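Long-range contacts in 2-hydroxyhepta-2,4-diene-1,7-dioate isomerase (Mycobacterium marinum, PDB 3QDF), which probably acts as a metal-dependent isomerase of the fumarylacetoacetate hydrolase family, possibly with acetylpyruvate hydrolase activity: residues V56-P61 with V103-P108; H119-L124 with T234-G239; P131-S136 with V223-P228; Y147-D152 with G257-P262; D189-T194 with K201-T206. All coordinates share one frame; numbering follows the deposited sequence.

Contact 1 (V56-P61 with V103-P108)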
# COMPACT_ATOMS: atom_id res chain seq x y z
N VAL A 56 5.95 -13.37 15.28
CA VAL A 56 5.20 -12.14 15.56
C VAL A 56 4.10 -11.90 14.52
O VAL A 56 4.11 -12.53 13.46
CB VAL A 56 6.15 -10.90 15.68
CG1 VAL A 56 7.12 -11.06 16.86
CG2 VAL A 56 6.92 -10.68 14.38
N ARG A 57 3.15 -11.01 14.84
CA ARG A 57 2.12 -10.64 13.87
C ARG A 57 2.56 -9.41 13.08
O ARG A 57 2.81 -8.36 13.65
CB ARG A 57 0.76 -10.41 14.55
CG ARG A 57 -0.44 -10.71 13.63
CD ARG A 57 -1.78 -10.74 14.37
NE ARG A 57 -2.21 -9.41 14.77
CZ ARG A 57 -2.32 -9.01 16.03
NH1 ARG A 57 -2.05 -9.85 17.02
NH2 ARG A 57 -2.72 -7.77 16.30
N LEU A 58 2.67 -9.58 11.77
CA LEU A 58 2.98 -8.48 10.87
C LEU A 58 1.75 -7.63 10.58
O LEU A 58 0.73 -8.15 10.11
CB LEU A 58 3.52 -9.05 9.57
CG LEU A 58 4.06 -8.07 8.54
CD1 LEU A 58 5.24 -7.31 9.12
CD2 LEU A 58 4.47 -8.87 7.32
N LEU A 59 1.83 -6.32 10.83
CA LEU A 59 0.67 -5.43 10.75
C LEU A 59 0.80 -4.54 9.52
O LEU A 59 1.81 -4.62 8.82
CB LEU A 59 0.60 -4.56 12.01
CG LEU A 59 0.64 -5.28 13.37
CD1 LEU A 59 0.74 -4.29 14.54
CD2 LEU A 59 -0.55 -6.28 13.54
N ALA A 60 -0.20 -3.68 9.27
CA ALA A 60 -0.05 -2.63 8.26
C ALA A 60 1.17 -1.81 8.67
O ALA A 60 1.34 -1.53 9.88
CB ALA A 60 -1.29 -1.76 8.18
N PRO A 61 2.04 -1.47 7.70
CA PRO A 61 3.37 -0.94 8.07
C PRO A 61 3.35 0.52 8.52
O PRO A 61 4.38 1.06 8.97
CB PRO A 61 4.18 -1.10 6.78
CG PRO A 61 3.14 -1.03 5.68
CD PRO A 61 1.90 -1.66 6.24
N VAL A 103 -6.11 -2.10 6.02
CA VAL A 103 -5.77 -3.30 6.81
C VAL A 103 -4.37 -3.73 6.41
O VAL A 103 -3.89 -3.34 5.34
CB VAL A 103 -6.74 -4.48 6.59
CG1 VAL A 103 -8.13 -4.14 7.10
CG2 VAL A 103 -6.79 -4.90 5.12
N GLY A 104 -3.73 -4.54 7.26
CA GLY A 104 -2.42 -5.06 6.97
C GLY A 104 -2.45 -6.36 6.19
O GLY A 104 -3.52 -6.82 5.74
N PRO A 105 -1.27 -6.95 5.98
CA PRO A 105 -1.14 -8.24 5.31
C PRO A 105 -1.97 -9.30 6.00
O PRO A 105 -2.06 -9.32 7.24
CB PRO A 105 0.34 -8.58 5.50
CG PRO A 105 1.00 -7.34 5.71
CD PRO A 105 0.04 -6.37 6.32
N ASN A 106 -2.60 -10.16 5.19
CA ASN A 106 -3.34 -11.35 5.65
C ASN A 106 -4.66 -11.05 6.37
O ASN A 106 -5.32 -11.96 6.86
CB ASN A 106 -2.43 -12.28 6.49
CG ASN A 106 -1.09 -12.56 5.82
OD1 ASN A 106 -0.03 -12.14 6.30
ND2 ASN A 106 -1.12 -13.27 4.71
N VAL A 107 -5.06 -9.79 6.41
CA VAL A 107 -6.34 -9.44 7.03
C VAL A 107 -7.42 -9.50 5.95
O VAL A 107 -7.19 -9.02 4.84
CB VAL A 107 -6.30 -8.04 7.68
CG1 VAL A 107 -7.66 -7.67 8.28
CG2 VAL A 107 -5.21 -8.00 8.78
N PRO A 108 -8.60 -10.12 6.26
CA PRO A 108 -9.63 -10.24 5.22
C PRO A 108 -10.17 -8.89 4.70
O PRO A 108 -10.36 -7.95 5.46
CB PRO A 108 -10.75 -11.05 5.91
CG PRO A 108 -10.07 -11.80 7.03
CD PRO A 108 -8.96 -10.85 7.49
O HOH W 1 -1.72 -7.53 9.22

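Contact 2 (H119-L124 with T234-G239). With ZN (zinc ion), chain B; EDO (1,2-ethanediol), chain D.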
# COMPACT_ATOMS: atom_id res chain seq x y z
N HIS A 119 -13.84 -4.84 -7.12
CA HIS A 119 -12.55 -5.08 -7.77
C HIS A 119 -11.37 -4.89 -6.84
O HIS A 119 -11.39 -4.00 -5.98
CB HIS A 119 -12.37 -4.13 -8.97
CG HIS A 119 -13.17 -4.52 -10.17
ND1 HIS A 119 -12.89 -4.03 -11.43
CD2 HIS A 119 -14.22 -5.36 -10.32
CE1 HIS A 119 -13.75 -4.54 -12.30
NE2 HIS A 119 -14.56 -5.36 -11.66
N PHE A 120 -10.34 -5.70 -7.05
CA PHE A 120 -9.01 -5.44 -6.53
C PHE A 120 -8.35 -4.41 -7.46
O PHE A 120 -8.76 -4.25 -8.62
CB PHE A 120 -8.17 -6.72 -6.49
CG PHE A 120 -7.92 -7.31 -7.87
CD1 PHE A 120 -6.92 -6.81 -8.69
CD2 PHE A 120 -8.75 -8.32 -8.36
CE1 PHE A 120 -6.72 -7.32 -9.96
CE2 PHE A 120 -8.55 -8.84 -9.64
CZ PHE A 120 -7.54 -8.33 -10.44
N GLU A 121 -7.34 -3.70 -6.96
CA GLU A 121 -6.47 -2.89 -7.81
C GLU A 121 -5.11 -2.88 -7.15
O GLU A 121 -4.93 -2.21 -6.14
CB GLU A 121 -6.97 -1.44 -7.94
CG GLU A 121 -8.32 -1.23 -8.66
CD GLU A 121 -8.62 0.25 -8.92
OE1 GLU A 121 -9.52 0.57 -9.74
OE2 GLU A 121 -7.93 1.09 -8.34
N GLY A 122 -4.15 -3.60 -7.73
CA GLY A 122 -2.77 -3.62 -7.22
C GLY A 122 -2.07 -2.33 -7.58
O GLY A 122 -2.13 -1.91 -8.73
N GLU A 123 -1.42 -1.71 -6.59
CA GLU A 123 -0.77 -0.41 -6.80
C GLU A 123 0.51 -0.25 -6.00
O GLU A 123 0.60 -0.66 -4.82
CB GLU A 123 -1.73 0.74 -6.43
CG GLU A 123 -3.12 0.56 -6.99
CD GLU A 123 -3.96 1.82 -7.09
OE1 GLU A 123 -3.51 2.94 -6.70
OE2 GLU A 123 -5.10 1.66 -7.56
N LEU A 124 1.49 0.41 -6.62
CA LEU A 124 2.65 0.89 -5.90
C LEU A 124 2.21 2.00 -4.93
O LEU A 124 1.49 2.92 -5.31
CB LEU A 124 3.69 1.42 -6.88
CG LEU A 124 4.89 2.14 -6.25
CD1 LEU A 124 5.86 1.10 -5.63
CD2 LEU A 124 5.60 3.06 -7.29
N THR A 234 -0.63 5.01 -6.28
CA THR A 234 -0.22 5.65 -7.54
C THR A 234 -0.94 5.16 -8.80
O THR A 234 -0.54 5.51 -9.92
CB THR A 234 1.29 5.54 -7.74
OG1 THR A 234 1.65 4.17 -7.95
CG2 THR A 234 2.04 6.08 -6.50
N GLY A 235 -2.00 4.38 -8.62
CA GLY A 235 -2.84 3.94 -9.75
C GLY A 235 -2.58 2.48 -10.04
O GLY A 235 -1.59 1.92 -9.56
N THR A 236 -3.47 1.86 -10.79
CA THR A 236 -3.39 0.45 -11.07
C THR A 236 -3.26 0.21 -12.59
O THR A 236 -3.88 0.95 -13.40
CB THR A 236 -4.63 -0.31 -10.49
OG1 THR A 236 -4.34 -1.71 -10.37
CG2 THR A 236 -5.88 -0.12 -11.38
N PRO A 237 -2.46 -0.81 -12.99
CA PRO A 237 -2.41 -1.21 -14.41
C PRO A 237 -3.65 -1.92 -14.93
O PRO A 237 -4.61 -2.16 -14.17
CB PRO A 237 -1.21 -2.18 -14.48
CG PRO A 237 -0.97 -2.60 -13.06
CD PRO A 237 -1.44 -1.51 -12.18
N ALA A 238 -3.62 -2.28 -16.21
CA ALA A 238 -4.68 -3.07 -16.83
C ALA A 238 -4.88 -4.40 -16.06
O ALA A 238 -3.96 -4.91 -15.38
CB ALA A 238 -4.35 -3.33 -18.32
N GLY A 239 -6.08 -4.96 -16.17
CA GLY A 239 -6.37 -6.29 -15.66
C GLY A 239 -7.14 -6.32 -14.36
O GLY A 239 -7.24 -7.39 -13.72
ZN ZN B . -6.69 2.89 -7.71
C1 EDO D . -8.56 4.28 -9.46
O1 EDO D . -7.21 3.78 -9.58
C2 EDO D . -9.43 3.99 -10.69
O2 EDO D . -10.75 3.57 -10.28
O HOH W 2 -5.43 4.63 -6.96
O HOH W 3 1.10 1.90 -9.41

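Contact 3 (P131-S136 with V223-P228). With EDO (1,2-ethanediol), chain F.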
# COMPACT_ATOMS: atom_id res chain seq x y z
N PRO A 131 6.79 16.09 7.10
CA PRO A 131 5.74 17.04 6.71
C PRO A 131 6.19 17.78 5.46
O PRO A 131 7.36 18.13 5.36
CB PRO A 131 5.62 17.99 7.92
CG PRO A 131 6.42 17.38 9.03
CD PRO A 131 7.44 16.48 8.38
N CYS A 132 5.31 17.93 4.47
CA CYS A 132 5.70 18.67 3.27
C CYS A 132 4.50 19.23 2.52
O CYS A 132 3.38 18.72 2.65
CB CYS A 132 6.55 17.81 2.33
SG CYS A 132 5.76 16.30 1.78
N LYS A 133 4.78 20.22 1.69
CA LYS A 133 3.78 21.01 1.02
C LYS A 133 4.54 21.69 -0.12
O LYS A 133 5.68 22.11 0.09
CB LYS A 133 3.28 22.05 2.03
CG LYS A 133 2.34 23.09 1.57
CD LYS A 133 1.88 23.95 2.81
CE LYS A 133 2.57 25.34 2.93
NZ LYS A 133 3.86 25.30 3.70
N ASP A 134 3.93 21.79 -1.29
CA ASP A 134 4.48 22.49 -2.44
C ASP A 134 5.87 21.95 -2.84
O ASP A 134 6.78 22.72 -3.14
CB ASP A 134 4.54 23.99 -2.17
CG ASP A 134 3.17 24.62 -1.99
OD1 ASP A 134 2.30 24.41 -2.87
OD2 ASP A 134 2.97 25.33 -0.98
N VAL A 135 6.02 20.64 -2.83
CA VAL A 135 7.27 20.00 -3.19
C VAL A 135 7.37 19.89 -4.71
O VAL A 135 6.40 19.48 -5.36
CB VAL A 135 7.34 18.61 -2.51
CG1 VAL A 135 8.41 17.76 -3.09
CG2 VAL A 135 7.58 18.82 -1.01
N SER A 136 8.53 20.23 -5.29
CA SER A 136 8.73 19.97 -6.72
C SER A 136 8.92 18.46 -6.94
O SER A 136 9.27 17.72 -6.02
CB SER A 136 9.96 20.72 -7.24
OG SER A 136 11.12 20.04 -6.76
N VAL A 223 -1.73 20.63 -3.55
CA VAL A 223 -3.12 20.69 -3.08
C VAL A 223 -3.15 20.69 -1.54
O VAL A 223 -3.71 21.58 -0.90
CB VAL A 223 -3.93 19.48 -3.62
CG1 VAL A 223 -5.36 19.49 -3.06
CG2 VAL A 223 -3.97 19.49 -5.17
N MET A 224 -2.49 19.70 -0.94
CA MET A 224 -2.63 19.49 0.48
C MET A 224 -1.31 19.11 1.15
O MET A 224 -0.47 18.41 0.55
CB MET A 224 -3.65 18.37 0.70
CG MET A 224 -3.27 17.03 0.03
SD MET A 224 -4.53 15.75 0.25
CE MET A 224 -5.78 16.30 -0.92
N THR A 225 -1.14 19.57 2.39
CA THR A 225 -0.02 19.14 3.20
C THR A 225 -0.01 17.62 3.36
O THR A 225 -1.06 16.99 3.63
CB THR A 225 -0.03 19.82 4.60
OG1 THR A 225 0.23 21.22 4.43
CG2 THR A 225 1.01 19.24 5.53
N LEU A 226 1.18 17.05 3.19
CA LEU A 226 1.38 15.63 3.35
C LEU A 226 2.15 15.42 4.63
O LEU A 226 3.09 16.15 4.91
CB LEU A 226 2.16 15.06 2.16
CG LEU A 226 1.33 14.94 0.88
CD1 LEU A 226 2.30 14.68 -0.24
CD2 LEU A 226 0.26 13.79 1.00
N LEU A 227 1.73 14.44 5.42
CA LEU A 227 2.31 14.22 6.75
C LEU A 227 3.11 12.93 6.81
O LEU A 227 2.83 12.02 6.05
CB LEU A 227 1.17 14.21 7.79
CG LEU A 227 0.40 15.54 7.88
CD1 LEU A 227 -0.79 15.42 8.82
CD2 LEU A 227 1.34 16.70 8.34
N PRO A 228 4.11 12.83 7.73
CA PRO A 228 4.85 11.57 7.86
C PRO A 228 3.88 10.39 8.08
O PRO A 228 3.02 10.45 8.95
CB PRO A 228 5.71 11.77 9.10
CG PRO A 228 5.62 13.21 9.44
CD PRO A 228 4.37 13.76 8.85
C1 EDO F . -0.20 24.36 0.01
O1 EDO F . 0.29 23.66 -1.13
C2 EDO F . -1.26 23.45 0.59
O2 EDO F . -2.54 23.96 0.20

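Contact 4 (Y147-D152 with G257-P262). With ZN (zinc ion), chain B; EDO (1,2-ethanediol), chain E.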
# COMPACT_ATOMS: atom_id res chain seq x y z
N TYR A 147 8.66 2.78 -0.18
CA TYR A 147 7.58 2.25 -1.02
C TYR A 147 7.01 0.99 -0.45
O TYR A 147 7.72 0.18 0.14
CB TYR A 147 8.05 2.05 -2.48
CG TYR A 147 8.60 3.36 -3.02
CD1 TYR A 147 7.74 4.33 -3.56
CD2 TYR A 147 9.96 3.66 -2.91
CE1 TYR A 147 8.24 5.56 -4.01
CE2 TYR A 147 10.48 4.90 -3.35
CZ TYR A 147 9.60 5.83 -3.90
OH TYR A 147 10.07 7.02 -4.36
N THR A 148 5.71 0.83 -0.64
CA THR A 148 5.04 -0.39 -0.21
C THR A 148 3.98 -0.73 -1.23
O THR A 148 4.01 -0.21 -2.38
CB THR A 148 4.48 -0.23 1.23
OG1 THR A 148 4.05 -1.51 1.74
CG2 THR A 148 3.32 0.81 1.29
N ILE A 149 3.07 -1.62 -0.87
CA ILE A 149 2.05 -2.08 -1.81
C ILE A 149 0.70 -1.72 -1.27
O ILE A 149 0.47 -1.80 -0.06
CB ILE A 149 2.12 -3.62 -2.07
CG1 ILE A 149 3.56 -4.04 -2.43
CG2 ILE A 149 1.14 -4.03 -3.20
CD1 ILE A 149 3.79 -5.55 -2.53
N GLY A 150 -0.19 -1.29 -2.15
CA GLY A 150 -1.58 -1.07 -1.80
C GLY A 150 -2.52 -1.85 -2.69
O GLY A 150 -2.18 -2.17 -3.86
N ASN A 151 -3.68 -2.18 -2.14
CA ASN A 151 -4.79 -2.76 -2.90
C ASN A 151 -5.96 -1.78 -2.82
O ASN A 151 -6.65 -1.69 -1.79
CB ASN A 151 -5.20 -4.14 -2.33
CG ASN A 151 -6.16 -4.90 -3.25
OD1 ASN A 151 -6.77 -4.32 -4.14
ND2 ASN A 151 -6.29 -6.21 -3.02
N ASP A 152 -6.17 -1.04 -3.92
CA ASP A 152 -7.25 -0.05 -3.96
C ASP A 152 -8.61 -0.72 -4.22
O ASP A 152 -9.18 -0.67 -5.35
CB ASP A 152 -6.95 1.00 -5.03
CG ASP A 152 -7.99 2.10 -5.07
OD1 ASP A 152 -8.76 2.24 -4.10
OD2 ASP A 152 -8.03 2.84 -6.07
N GLY A 257 8.01 -6.94 -2.27
CA GLY A 257 7.48 -8.18 -1.72
C GLY A 257 6.09 -8.42 -2.22
O GLY A 257 5.72 -7.99 -3.32
N THR A 258 5.31 -9.09 -1.39
CA THR A 258 3.98 -9.52 -1.77
C THR A 258 3.01 -9.15 -0.66
O THR A 258 3.22 -9.49 0.51
CB THR A 258 3.96 -11.04 -2.04
OG1 THR A 258 4.84 -11.32 -3.14
CG2 THR A 258 2.55 -11.54 -2.38
N LEU A 259 1.94 -8.45 -1.05
CA LEU A 259 0.82 -8.18 -0.18
C LEU A 259 -0.31 -9.16 -0.50
O LEU A 259 -0.81 -9.17 -1.63
CB LEU A 259 0.36 -6.72 -0.37
CG LEU A 259 -0.94 -6.25 0.32
CD1 LEU A 259 -0.84 -6.33 1.83
CD2 LEU A 259 -1.23 -4.81 -0.07
N THR A 260 -0.71 -9.95 0.49
CA THR A 260 -1.73 -11.00 0.33
C THR A 260 -2.87 -10.82 1.30
O THR A 260 -2.64 -10.64 2.49
CB THR A 260 -1.11 -12.40 0.55
OG1 THR A 260 -0.04 -12.58 -0.38
CG2 THR A 260 -2.13 -13.50 0.36
N ASN A 261 -4.10 -10.90 0.80
CA ASN A 261 -5.29 -10.81 1.63
C ASN A 261 -6.38 -11.76 1.21
O ASN A 261 -6.70 -11.84 0.01
CB ASN A 261 -5.90 -9.40 1.61
CG ASN A 261 -4.93 -8.37 2.07
OD1 ASN A 261 -4.13 -7.84 1.27
ND2 ASN A 261 -4.99 -8.05 3.35
N PRO A 262 -6.98 -12.45 2.19
CA PRO A 262 -8.17 -13.22 1.87
C PRO A 262 -9.38 -12.29 1.66
O PRO A 262 -9.32 -11.09 1.96
CB PRO A 262 -8.33 -14.16 3.08
CG PRO A 262 -7.71 -13.42 4.23
CD PRO A 262 -6.67 -12.47 3.64
ZN ZN B . -6.69 2.89 -7.71
C1 EDO E . 4.98 -11.80 2.26
O1 EDO E . 4.77 -11.03 3.46
C2 EDO E . 6.43 -11.62 1.84
O2 EDO E . 6.59 -10.63 0.80
O HOH W 4 -4.26 -7.73 -1.27
O HOH W 2 -5.43 4.63 -6.96

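Contact 5 (D189-T194 with K201-T206). With ZN (zinc ion), chain C.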
# COMPACT_ATOMS: atom_id res chain seq x y z
N ASP A 189 10.97 1.69 -12.46
CA ASP A 189 10.75 0.57 -13.37
C ASP A 189 10.68 -0.76 -12.65
O ASP A 189 11.57 -1.60 -12.80
CB ASP A 189 11.83 0.52 -14.45
CG ASP A 189 11.51 -0.48 -15.54
OD1 ASP A 189 10.32 -0.80 -15.72
OD2 ASP A 189 12.45 -0.96 -16.21
N LEU A 190 9.62 -0.97 -11.88
CA LEU A 190 9.49 -2.18 -11.11
C LEU A 190 8.30 -2.96 -11.63
O LEU A 190 7.28 -2.36 -11.97
CB LEU A 190 9.23 -1.84 -9.65
CG LEU A 190 10.26 -1.06 -8.86
CD1 LEU A 190 9.72 -0.81 -7.43
CD2 LEU A 190 11.62 -1.78 -8.84
N GLU A 191 8.42 -4.28 -11.67
CA GLU A 191 7.28 -5.10 -12.06
C GLU A 191 6.21 -5.11 -10.98
O GLU A 191 6.52 -5.17 -9.80
CB GLU A 191 7.69 -6.54 -12.35
CG GLU A 191 6.48 -7.33 -12.83
CD GLU A 191 6.77 -8.79 -13.07
OE1 GLU A 191 7.30 -9.09 -14.15
OE2 GLU A 191 6.46 -9.62 -12.19
N LEU A 192 4.95 -5.09 -11.40
CA LEU A 192 3.83 -5.33 -10.50
C LEU A 192 2.96 -6.47 -11.03
O LEU A 192 2.55 -6.47 -12.20
CB LEU A 192 3.00 -4.04 -10.31
CG LEU A 192 1.73 -4.03 -9.46
CD1 LEU A 192 1.31 -2.56 -9.20
CD2 LEU A 192 0.57 -4.82 -10.10
N ARG A 193 2.65 -7.43 -10.17
CA ARG A 193 1.90 -8.60 -10.58
C ARG A 193 0.82 -8.86 -9.54
O ARG A 193 1.13 -8.96 -8.35
CB ARG A 193 2.84 -9.80 -10.69
CG ARG A 193 2.25 -11.07 -11.33
CD ARG A 193 3.36 -12.14 -11.45
NE ARG A 193 3.60 -12.85 -10.18
CZ ARG A 193 4.69 -12.75 -9.43
NH1 ARG A 193 5.71 -11.97 -9.77
NH2 ARG A 193 4.77 -13.46 -8.31
N THR A 194 -0.42 -8.98 -9.99
CA THR A 194 -1.54 -9.33 -9.12
C THR A 194 -2.12 -10.71 -9.45
O THR A 194 -2.37 -11.04 -10.62
CB THR A 194 -2.69 -8.29 -9.20
OG1 THR A 194 -2.17 -6.98 -8.93
CG2 THR A 194 -3.78 -8.63 -8.18
N LYS A 201 -3.60 -11.72 -13.01
CA LYS A 201 -4.62 -10.80 -13.53
C LYS A 201 -4.04 -9.49 -14.00
O LYS A 201 -4.48 -8.95 -15.01
CB LYS A 201 -5.70 -10.52 -12.48
CG LYS A 201 -6.44 -11.76 -11.96
CD LYS A 201 -7.19 -12.49 -13.06
CE LYS A 201 -7.79 -13.78 -12.54
NZ LYS A 201 -8.34 -14.57 -13.68
N GLN A 202 -3.07 -8.97 -13.25
CA GLN A 202 -2.33 -7.77 -13.64
C GLN A 202 -0.88 -8.17 -13.75
O GLN A 202 -0.37 -8.95 -12.94
CB GLN A 202 -2.46 -6.66 -12.58
CG GLN A 202 -3.90 -6.27 -12.31
CD GLN A 202 -4.00 -5.07 -11.40
OE1 GLN A 202 -3.76 -5.16 -10.19
NE2 GLN A 202 -4.38 -3.93 -11.97
N HIS A 203 -0.21 -7.61 -14.75
CA HIS A 203 1.19 -7.93 -14.99
C HIS A 203 1.78 -6.80 -15.79
O HIS A 203 1.64 -6.77 -17.01
CB HIS A 203 1.29 -9.27 -15.73
CG HIS A 203 2.62 -9.94 -15.62
ND1 HIS A 203 2.98 -11.00 -16.42
CD2 HIS A 203 3.68 -9.70 -14.82
CE1 HIS A 203 4.20 -11.40 -16.11
NE2 HIS A 203 4.65 -10.63 -15.14
N ALA A 204 2.42 -5.86 -15.10
CA ALA A 204 2.95 -4.66 -15.76
C ALA A 204 4.09 -4.04 -14.97
O ALA A 204 4.38 -4.46 -13.87
CB ALA A 204 1.82 -3.63 -15.99
N ARG A 205 4.74 -3.04 -15.55
CA ARG A 205 5.86 -2.37 -14.88
C ARG A 205 5.48 -0.93 -14.56
O ARG A 205 4.74 -0.30 -15.33
CB ARG A 205 7.13 -2.43 -15.73
CG ARG A 205 7.51 -3.83 -16.21
CD ARG A 205 8.91 -3.84 -16.83
NE ARG A 205 9.92 -3.62 -15.80
CZ ARG A 205 10.41 -4.57 -15.00
NH1 ARG A 205 11.32 -4.26 -14.07
NH2 ARG A 205 9.99 -5.83 -15.11
N THR A 206 5.97 -0.42 -13.44
CA THR A 206 5.71 0.96 -13.03
C THR A 206 6.27 1.98 -14.04
O THR A 206 5.90 3.15 -13.99
CB THR A 206 6.27 1.26 -11.63
OG1 THR A 206 7.70 1.07 -11.62
CG2 THR A 206 5.62 0.33 -10.58
ZN ZN C . 6.58 -11.08 -14.49

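Contact 1 (V56-P61 with V103-P108)
L58 and P105 supply the apolar part of this contact. Leucine branch CD2 lies 4.1 Å from P105 CG, and the two side chains cross at about a right angle. With CG anti to the backbone N (chi1 -174°), L58 carries this branch beside the proline ring, while W180 of strand 175-182 packs against the same leucine.

Van der Waals contact with the main chain makes up the second part. P105 CD sits 3.5 Å from L59 O, and the nitrogen of A60 comes 3.5 Å from G104 CA. Such an approach suits a glycine, which has no side chain to stand between the two backbones. The small methyl of A60 likewise fits closely, its CB 3.7 Å from G104 CA.

The polar link is indirect: water 1 donates to L58 O and to P105 O, each at 2.7 Å, joining two carbonyls that could not bond to each other.

G104 to V107 form a type II beta turn, with P105 and N106 at its corners; N106 has the positive phi (71°) expected at the third position. The turn, docked on strand 57-59, joins the Rv2993c-like N-terminal region to the fumarylacetoacetate hydrolase fold.

Contact 2 (H119-L124 with T234-G239)
L124 and T234 open a pairing in which the touching parts of strand 118-128 and the loop 234-239 run 137° apart, roughly antiparallel but splayed. L124 O takes two bonds from one residue: T234 N arrives nearly along the C=O axis at 3.1 Å, and T234 OG1 approaches at an angle, tilted from the carbonyl plane, 2.9 Å from L124 O. Water 3 ties L124 N to T234 OG1 and G235 O. The positive phi of G235, easy for glycine, suits the bend there.

T236 puts its hydroxyl anti to the backbone N (chi1 -161°), and OG1 donates to G122 O at 2.8 Å, while its methyl CG2 rests against the stem of E121, crossing it at about a right angle. The same OG1 accepts a hydrogen bond from Q202 NE2. Farther along, F120 CZ lies 3.4 Å from G239 O.

E123 divides its carboxylate. OE2 binds zinc at 2.0 Å, whereas OE1 receives G235 N at 2.8 Å from above the carboxylate plane (64° out of it) and a hydrogen bond from the zinc-bound water 2. E121 OE2 is a second ligand, 2.3 Å from the zinc; its OE1 pairs with R156, and D152 completes the protein ligands.

The G235 amide thus helps fix the rotation of a first-shell carboxylate. Ethanediol, probably from the crystallisation liquor, has O1 2.1 Å from the zinc, in a coordination position that a substrate oxygen might take, consistent with the metal sites of this family.

Contact 3 (P131-S136 with V223-P228)
The peptide groups flanking C132 and L226 are the flat groups that meet here, and they do so at their edges. C132 N reaches L226 O in the carbonyl plane at 2.9 Å, and L226 N returns an almost straight bond to C132 O at 2.8 Å. Together they form a single antiparallel bridge, a hydrogen-bonded pair. Alpha hydrogens add to it: P131 CA lies 3.3 Å from L226 O.

One side of the bridge carries the sulfur of C132. SG stands between the backbone N and the carbonyl carbon (chi1 58°), which brings it to 3.8 Å from L226 CB. This small apolar pair is buried, and L226 also packs on I220 and S221 of helix 213-223. At one end the puckered rings of P131 and P228 meet, CD of P131 lying 3.9 Å from CG of P228. At the other end, the aliphatic part of K133 passes T225, its CD 3.6 Å from T225 OG1, before the side chain bends away.

The N-H and C=O of C132 and L226 therefore satisfy each other, whereas P228, lacking an N-H, cannot donate the next bond. Two backbone bonds thus fasten two loops, distant in the chain, well away from the zinc sites.

Contact 4 (Y147-D152 with G257-P262)
I149 and L259 form the tight part of this contact, meeting CB to CB at 3.9 Å as their side chains slide past each other in opposite directions. L259 leans over the backbone of 149-151, its branch CD2 3.5 Å from I149 O. The isoleucine has CG1 beside the backbone N and anti to the carbonyl carbon (chi1 -51°), which carries CD1 on to G257 O at 3.2 Å. Glycine suits position 257 because its backbone has a positive phi, at which a CB would jam against the preceding carbonyl O.

No hydrogen bond joins the two strands. Their axes pass 7.5 Å apart, with directions 27° from parallel, and each strand pairs in a different sheet: 147-151 with 118-128 and 175-182, and 257-262 within the five-stranded sheet. The two therefore pack through side chains, in the manner of a beta sandwich. Branched apolar residues fit such an interface.

Toward N151 and N261 the strands part and water takes over. Water 4 donates to N261 OD1 and accepts from N151 ND2 at 3.1 Å. Both amides hold other partners, N151 OD1 taking E121 N and N261 ND2 serving V107 O and G104 O. Beyond the interface, D152 OD2 binds zinc at 2.1 Å, with its OD1 paired to K97. On the outer side, T258 points away, and its N donates to an ethanediol O2 at 3.0 Å.

Contact 5 (D189-T194 with K201-T206)
D189 and R205 cross obliquely, their carboxylate and guanidinium planes 77° apart. Arginine grips side-on with two nitrogens: NE makes a salt bridge to D189 OD1 at 2.8 Å, in its own plane but from above that of the carboxylate, and NH1 donates to D189 O at 3.0 Å. One face of the guanidinium lies over E191 N, E254 pairs with NH1, and S207 also binds D189 OD1.

E191 and H203 turn their flat groups 83° against each other around the second zinc. E191 is extended, CG anti to the backbone N (chi1 -177°), which carries OE1 out to the metal. E191 OE1 and H203 NE2 each lie 2.1 Å from the zinc, and OE1 sits near the imidazole plane, at its edge. R193 runs alongside H203, its guanidinium nearly perpendicular to the ring; NH1 makes a weak salt bridge to E191 OE2, while NE pairs with E195.

On the opposite face T194 and Q202 lie side by side, T194 OG1 donating to Q202 OE1 at 2.7 Å. T206 OG1 accepts L190 N at 2.8 Å and also bonds P187 O.

The antiparallel hairpin has L192 N bonded to A204 O at 2.6 Å and a classic beta bulge, K201 and Q202 both facing T194. E191 thus lies among basic groups, while Q202 bonds T236 through NE2 and, through OE1, G122 N between zinc ligands E121 and E123.

In the fold
From the N terminus, contact 1 closes first, bringing 56-61 to 103-108 over 41 residues and tying the N-terminal region to the larger fold. Contact 2 then spans 119-124 to 234-239, and within that span contact 3 joins two loops, one after strand 118-128 and one after helix 213-223. Contact 4, from 147-152 to 257-262, crosses both of these. Contact 5, a local hairpin, falls inside the spans of contacts 2, 3 and 4. Contacts 2 and 4 share the first zinc through neighbouring strands, contact 5 meets contact 2 through Q202, and contact 1 reaches contact 4 through N106 and V107. Contact 3 touches none of the others.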